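Putative nuclease YbcO (Escherichia coli K-12, PDB 3G27) binds a zinc ion and probably acts as a nuclease. Local coordinates at residues C13-P18 against I49-C54; V29-R34 against A56-I61. All blocks are in the same frame, centred on the assembly; numbering follows the deposited sequence. Where two conformers were deposited one is given.

Contact 1: C13-P18 against I49-C54; sequences CQVRIP and IATIAC. With ZN (zinc ion), chain B.
Half of a four-cysteine zinc site is built where the loop 13-18 meets the end of strand 50-53: Cys13 SG lies 2.4 Å and Cys54 SG 2.3 Å from the zinc ion, and Cys21 and Cys57 complete the metal shell. Besides the metal, Cys13 SG collects backbone N-H groups from both segments. Cys54 N donates to Cys13 SG over 3.3 Å, almost straight at 171°. The loop curls back so that Arg16 N also reaches Cys13 SG, at 3.5 Å, with a weak bond from Val15 N beside it. These N-H dipoles would probably help stabilise the negative charge of a metal-bound thiolate. Cys54 stands at the N-cap of the next helix, its SG between its own backbone N and carbonyl carbon (chi1 71°), from where it serves both the zinc and a backbone N of that helix. One residue along the loop, Gln14 N donates to Ile52 O at 3.2 Å, tying the loop to the strand. The side chains of Gln14 and Ile52 run side by side in the same direction, Gln14 CG lying 4.0 Å from Ile52 CD1. Val15 instead points at the strand, its CG2 wedged against Thr51 CG2 (3.6 Å) and Ala53 CB (3.9 Å). The contact is buried; helix 70-90 packs on Gln14 and Val15, and Arg83 takes up Gln14 O. Such a loop, its amides turned onto a metal-bound sulfur, is typical of Cys4 zinc sites.

Contact 2: V29-R34 against A56-I61; sequences VLAHIR and ACHDEI. With ZN (zinc ion), chain B.
His58 turns its imidazole from helix 55-61 onto strand 29-32, where Ala31 and Val29 receive it. The ring is carried across by a first torsion that sets CG anti to the backbone N (chi1 -174°), leading it out from the helix toward the strand. Both strand residues meet the ring obliquely, their methyl carbons on the same side of its plane: Ala31 CB touches CD2 of His58 at 3.4 Å, and Val29 CG2 lies 3.6 Å from ND1 of His58. The Val29 and His58 side chains cross at about a right angle. A water lies in the plane of the His58 ring, its oxygen 3.3 Å from His58 NE2 in a weak bond; the same water donates to His32 O at 2.6 Å, so it joins the histidine edge to the strand backbone. One helical turn on, Ile61 extends the contact with purely aliphatic packing. Its CG1 lies between the backbone N and the carbonyl carbon (chi1 70°), and the extended remainder brings Ile61 CD1 to 3.9 Å from Ala31 CB. Ile33 starts off away from the helix, but its bent chain swings CD1 back to 4.5 Å from Ile61 CD1. His32, the predicted proton acceptor, has its CB pointing away from the helix, and its NE2 is hydrogen-bonded to Asp47. The axes of strand 29-32 and of the helical segment 56-61 run nearly parallel, 9° apart in direction, and come within 9.4 Å. Cys57, the residue before His58, binds the zinc ion. Strand 50-53 lies antiparallel beside 29-32, its Thr51 touching both Ile33 and Ile61, while helix 70-90 packs against the same two isoleucines through Ala77.

In the fold
The two contacts lie with centres about 7 Å apart, and their segments alternate along the chain: 13-18, 29-34, 49-54, 56-61. Strands 29-32 and 50-53 pair antiparallel, joined by backbone bonds such as Thr51 O to Ala31 N, so each contact adds one element to the same two-stranded sheet: contact 1 the loop, contact 2 the helix. The zinc ion links both, since Cys13 and Cys54 belong to contact 1 and Cys57 to contact 2. Two strands followed by a short helix, with the predicted proton-accepting histidine at the end of the first strand, are consistent with the ββα-metal architecture of HNH-type nucleases; the zinc, held by four cysteines, need not be that motif's catalytic metal.

Contact 1: C13-P18 against I49-C54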
loop_
_atom_site.group_PDB
_atom_site.type_symbol
_atom_site.label_atom_id
_atom_site.label_comp_id
_atom_site.label_asym_id
_atom_site.label_seq_id
_atom_site.Cartn_x
_atom_site.Cartn_y
_atom_site.Cartn_z
ATOM N N CYS A 13 6.302 -0.630 -14.888
ATOM C CA CYS A 13 6.645 -0.535 -13.471
ATOM C C CYS A 13 5.707 0.447 -12.804
ATOM O O CYS A 13 5.509 1.542 -13.304
ATOM C CB CYS A 13 8.087 -0.054 -13.309
ATOM S SG CYS A 13 8.703 -0.011 -11.628
ATOM N N GLN A 14 5.125 0.039 -11.678
ATOM C CA GLN A 14 4.269 0.912 -10.879
ATOM C C GLN A 14 4.989 1.522 -9.683
ATOM O O GLN A 14 4.403 2.333 -8.988
ATOM C CB GLN A 14 3.038 0.150 -10.408
ATOM C CG GLN A 14 2.169 -0.362 -11.535
ATOM C CD GLN A 14 1.660 0.782 -12.417
ATOM O OE1 GLN A 14 1.041 1.721 -11.927
ATOM N NE2 GLN A 14 1.948 0.713 -13.720
ATOM N N VAL A 15 6.253 1.146 -9.457
ATOM C CA VAL A 15 7.023 1.640 -8.291
ATOM C C VAL A 15 7.696 2.953 -8.690
ATOM O O VAL A 15 7.567 3.967 -8.011
ATOM C CB VAL A 15 8.114 0.637 -7.829
ATOM C CG1 VAL A 15 8.948 1.237 -6.718
ATOM C CG2 VAL A 15 7.517 -0.673 -7.379
ATOM N N ARG A 16 8.433 2.913 -9.794
ATOM C CA ARG A 16 9.011 4.109 -10.408
ATOM C C ARG A 16 9.812 5.010 -9.463
ATOM O O ARG A 16 9.569 6.219 -9.410
ATOM C CB ARG A 16 7.904 4.931 -11.079
ATOM C CG ARG A 16 6.784 4.077 -11.685
ATOM C CD ARG A 16 6.024 4.840 -12.759
ATOM N NE ARG A 16 4.654 4.365 -12.942
ATOM C CZ ARG A 16 3.592 4.976 -12.436
ATOM N NH1 ARG A 16 2.377 4.492 -12.654
ATOM N NH2 ARG A 16 3.749 6.080 -11.713
ATOM N N ILE A 17 10.779 4.439 -8.742
ATOM C CA ILE A 17 11.676 5.239 -7.923
ATOM C C ILE A 17 12.540 6.053 -8.888
ATOM O O ILE A 17 13.211 5.491 -9.777
ATOM C CB ILE A 17 12.578 4.392 -7.002
ATOM C CG1 ILE A 17 11.731 3.585 -6.022
ATOM C CG2 ILE A 17 13.538 5.311 -6.257
ATOM C CD1 ILE A 17 12.460 2.501 -5.277
ATOM N N PRO A 18 12.529 7.378 -8.743
ATOM C CA PRO A 18 13.338 8.147 -9.671
ATOM C C PRO A 18 14.797 7.722 -9.692
ATOM O O PRO A 18 15.362 7.422 -8.660
ATOM C CB PRO A 18 13.200 9.578 -9.144
ATOM C CG PRO A 18 11.854 9.588 -8.467
ATOM C CD PRO A 18 11.743 8.253 -7.842
ATOM N N ILE A 49 -0.620 -8.809 -2.255
ATOM C CA ILE A 49 0.247 -7.889 -1.530
ATOM C C ILE A 49 1.595 -7.807 -2.264
ATOM O O ILE A 49 2.649 -8.206 -1.765
ATOM C CB ILE A 49 0.378 -8.300 -0.035
ATOM C CG1 ILE A 49 -0.947 -8.091 0.720
ATOM C CG2 ILE A 49 1.417 -7.433 0.674
ATOM C CD1 ILE A 49 -2.128 -8.785 0.180
ATOM N N ALA A 50 1.521 -7.269 -3.475
ATOM C CA ALA A 50 2.650 -7.217 -4.400
ATOM C C ALA A 50 2.436 -6.061 -5.389
ATOM O O ALA A 50 1.307 -5.574 -5.554
ATOM C CB ALA A 50 2.800 -8.546 -5.149
ATOM N N THR A 51 3.533 -5.621 -5.999
ATOM C CA THR A 51 3.520 -4.595 -7.041
ATOM C C THR A 51 4.267 -5.071 -8.282
ATOM O O THR A 51 5.176 -5.879 -8.188
ATOM C CB THR A 51 4.161 -3.274 -6.543
ATOM O OG1 THR A 51 4.016 -2.262 -7.552
ATOM C CG2 THR A 51 5.659 -3.459 -6.163
ATOM N N ILE A 52 3.850 -4.562 -9.447
ATOM C CA ILE A 52 4.594 -4.694 -10.699
ATOM C C ILE A 52 5.810 -3.804 -10.487
ATOM O O ILE A 52 5.674 -2.638 -10.098
ATOM C CB ILE A 52 3.800 -4.145 -11.942
ATOM C CG1 ILE A 52 2.386 -4.770 -12.069
ATOM C CG2 ILE A 52 4.544 -4.402 -13.205
ATOM C CD1 ILE A 52 1.435 -3.968 -12.980
ATOM N N ALA A 53 6.989 -4.345 -10.724
ATOM C CA ALA A 53 8.208 -3.602 -10.513
ATOM C C ALA A 53 9.189 -4.048 -11.574
ATOM O O ALA A 53 9.272 -5.233 -11.860
ATOM C CB ALA A 53 8.756 -3.888 -9.098
ATOM N N CYS A 54 9.902 -3.091 -12.166
ATOM C CA CYS A 54 11.045 -3.364 -13.041
ATOM C C CYS A 54 12.171 -3.925 -12.211
ATOM O O CYS A 54 12.140 -3.827 -10.995
ATOM C CB CYS A 54 11.545 -2.101 -13.724
ATOM S SG CYS A 54 12.401 -0.900 -12.616
HETATM ZN ZN ZN B . 10.954 0.752 -11.814
#

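Contact 2: V29-R34 against A56-I61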
loop_
_atom_site.group_PDB
_atom_site.type_symbol
_atom_site.label_atom_id
_atom_site.label_comp_id
_atom_site.label_asym_id
_atom_site.label_seq_id
_atom_site.Cartn_x
_atom_site.Cartn_y
_atom_site.Cartn_z
ATOM N N VAL A 29 8.348 -7.605 -13.033
ATOM C CA VAL A 29 7.820 -8.810 -12.393
ATOM C C VAL A 29 6.825 -8.431 -11.292
ATOM O O VAL A 29 6.725 -7.271 -10.911
ATOM C CB VAL A 29 8.966 -9.666 -11.785
ATOM C CG1 VAL A 29 9.985 -10.080 -12.878
ATOM C CG2 VAL A 29 9.662 -8.900 -10.665
ATOM N N LEU A 30 6.114 -9.422 -10.768
ATOM C CA LEU A 30 5.294 -9.229 -9.576
ATOM C C LEU A 30 6.202 -9.297 -8.334
ATOM O O LEU A 30 6.664 -10.358 -7.971
ATOM C CB LEU A 30 4.179 -10.289 -9.511
ATOM C CG LEU A 30 3.098 -9.994 -8.488
ATOM C CD1 LEU A 30 2.363 -8.755 -8.899
ATOM C CD2 LEU A 30 2.158 -11.142 -8.367
ATOM N N ALA A 31 6.468 -8.147 -7.716
ATOM C CA ALA A 31 7.374 -8.039 -6.600
ATOM C C ALA A 31 6.539 -7.976 -5.314
ATOM O O ALA A 31 5.815 -7.016 -5.088
ATOM C CB ALA A 31 8.212 -6.780 -6.751
ATOM N N HIS A 32 6.658 -9.001 -4.473
ATOM C CA HIS A 32 5.934 -9.057 -3.222
ATOM C C HIS A 32 6.388 -8.003 -2.230
ATOM O O HIS A 32 7.578 -7.739 -2.090
ATOM C CB HIS A 32 6.098 -10.434 -2.591
ATOM C CG HIS A 32 5.369 -11.502 -3.324
ATOM N ND1 HIS A 32 5.934 -12.203 -4.367
ATOM C CD2 HIS A 32 4.106 -11.971 -3.188
ATOM C CE1 HIS A 32 5.050 -13.065 -4.840
ATOM N NE2 HIS A 32 3.931 -12.943 -4.145
ATOM N N ILE A 33 5.423 -7.412 -1.537
ATOM C CA ILE A 33 5.704 -6.433 -0.515
ATOM C C ILE A 33 5.928 -7.205 0.783
ATOM O O ILE A 33 5.151 -8.091 1.121
ATOM C CB ILE A 33 4.512 -5.491 -0.332
ATOM C CG1 ILE A 33 4.221 -4.703 -1.621
ATOM C CG2 ILE A 33 4.716 -4.586 0.896
ATOM C CD1 ILE A 33 5.337 -3.965 -2.189
ATOM N N ARG A 34 6.971 -6.833 1.513
ATOM C CA ARG A 34 7.429 -7.583 2.701
ATOM C C ARG A 34 6.920 -6.992 4.038
ATOM O O ARG A 34 7.098 -5.803 4.342
ATOM C CB ARG A 34 8.963 -7.676 2.677
ATOM C CG ARG A 34 9.540 -7.755 1.211
ATOM C CD ARG A 34 10.915 -8.466 1.108
ATOM N NE ARG A 34 10.939 -9.362 -0.055
ATOM C CZ ARG A 34 10.912 -10.702 -0.022
ATOM N NH1 ARG A 34 10.902 -11.384 1.138
ATOM N NH2 ARG A 34 10.929 -11.382 -1.173
ATOM N N ALA A 56 15.171 -3.140 -11.501
ATOM C CA ALA A 56 15.885 -2.186 -10.654
ATOM C C ALA A 56 15.093 -1.801 -9.427
ATOM O O ALA A 56 15.591 -1.782 -8.312
ATOM C CB ALA A 56 16.203 -0.944 -11.468
ATOM N N CYS A 57 13.841 -1.456 -9.643
ATOM C CA CYS A 57 12.976 -1.082 -8.519
ATOM C C CYS A 57 12.743 -2.269 -7.602
ATOM O O CYS A 57 12.707 -2.134 -6.401
ATOM C CB CYS A 57 11.649 -0.522 -9.041
ATOM S SG CYS A 57 11.766 1.168 -9.612
ATOM N N HIS A 58 12.629 -3.464 -8.175
ATOM C CA HIS A 58 12.474 -4.657 -7.382
ATOM C C HIS A 58 13.669 -4.835 -6.439
ATOM O O HIS A 58 13.495 -5.038 -5.253
ATOM C CB HIS A 58 12.360 -5.829 -8.335
ATOM C CG HIS A 58 12.050 -7.124 -7.681
ATOM N ND1 HIS A 58 12.272 -8.329 -8.309
ATOM C CD2 HIS A 58 11.507 -7.412 -6.472
ATOM C CE1 HIS A 58 11.873 -9.307 -7.506
ATOM N NE2 HIS A 58 11.411 -8.776 -6.388
ATOM N N ASP A 59 14.890 -4.757 -6.960
ATOM C CA ASP A 59 16.084 -4.916 -6.121
ATOM C C ASP A 59 16.154 -3.858 -5.022
ATOM O O ASP A 59 16.521 -4.151 -3.907
ATOM C CB ASP A 59 17.327 -4.890 -6.965
ATOM C CG ASP A 59 17.451 -6.110 -7.879
ATOM O OD1 ASP A 59 16.771 -7.115 -7.611
ATOM O OD2 ASP A 59 18.253 -6.080 -8.860
ATOM N N GLU A 60 15.728 -2.650 -5.330
ATOM C CA GLU A 60 15.716 -1.533 -4.356
ATOM C C GLU A 60 14.656 -1.682 -3.296
ATOM O O GLU A 60 14.933 -1.460 -2.117
ATOM C CB GLU A 60 15.531 -0.203 -5.057
ATOM C CG GLU A 60 15.639 1.063 -4.151
ATOM C CD GLU A 60 17.053 1.402 -3.699
ATOM O OE1 GLU A 60 18.042 0.971 -4.338
ATOM O OE2 GLU A 60 17.172 2.118 -2.685
ATOM N N ILE A 61 13.442 -2.050 -3.682
ATOM C CA ILE A 61 12.385 -2.182 -2.687
ATOM C C ILE A 61 12.675 -3.361 -1.750
ATOM O O ILE A 61 12.286 -3.324 -0.591
ATOM C CB ILE A 61 10.928 -2.227 -3.292
ATOM C CG1 ILE A 61 10.649 -3.532 -4.068
ATOM C CG2 ILE A 61 10.648 -0.974 -4.111
ATOM C CD1 ILE A 61 9.148 -3.709 -4.536
HETATM ZN ZN ZN B . 10.954 0.752 -11.814
HETATM O O HOH W 1 9.622 -8.320 -3.606
#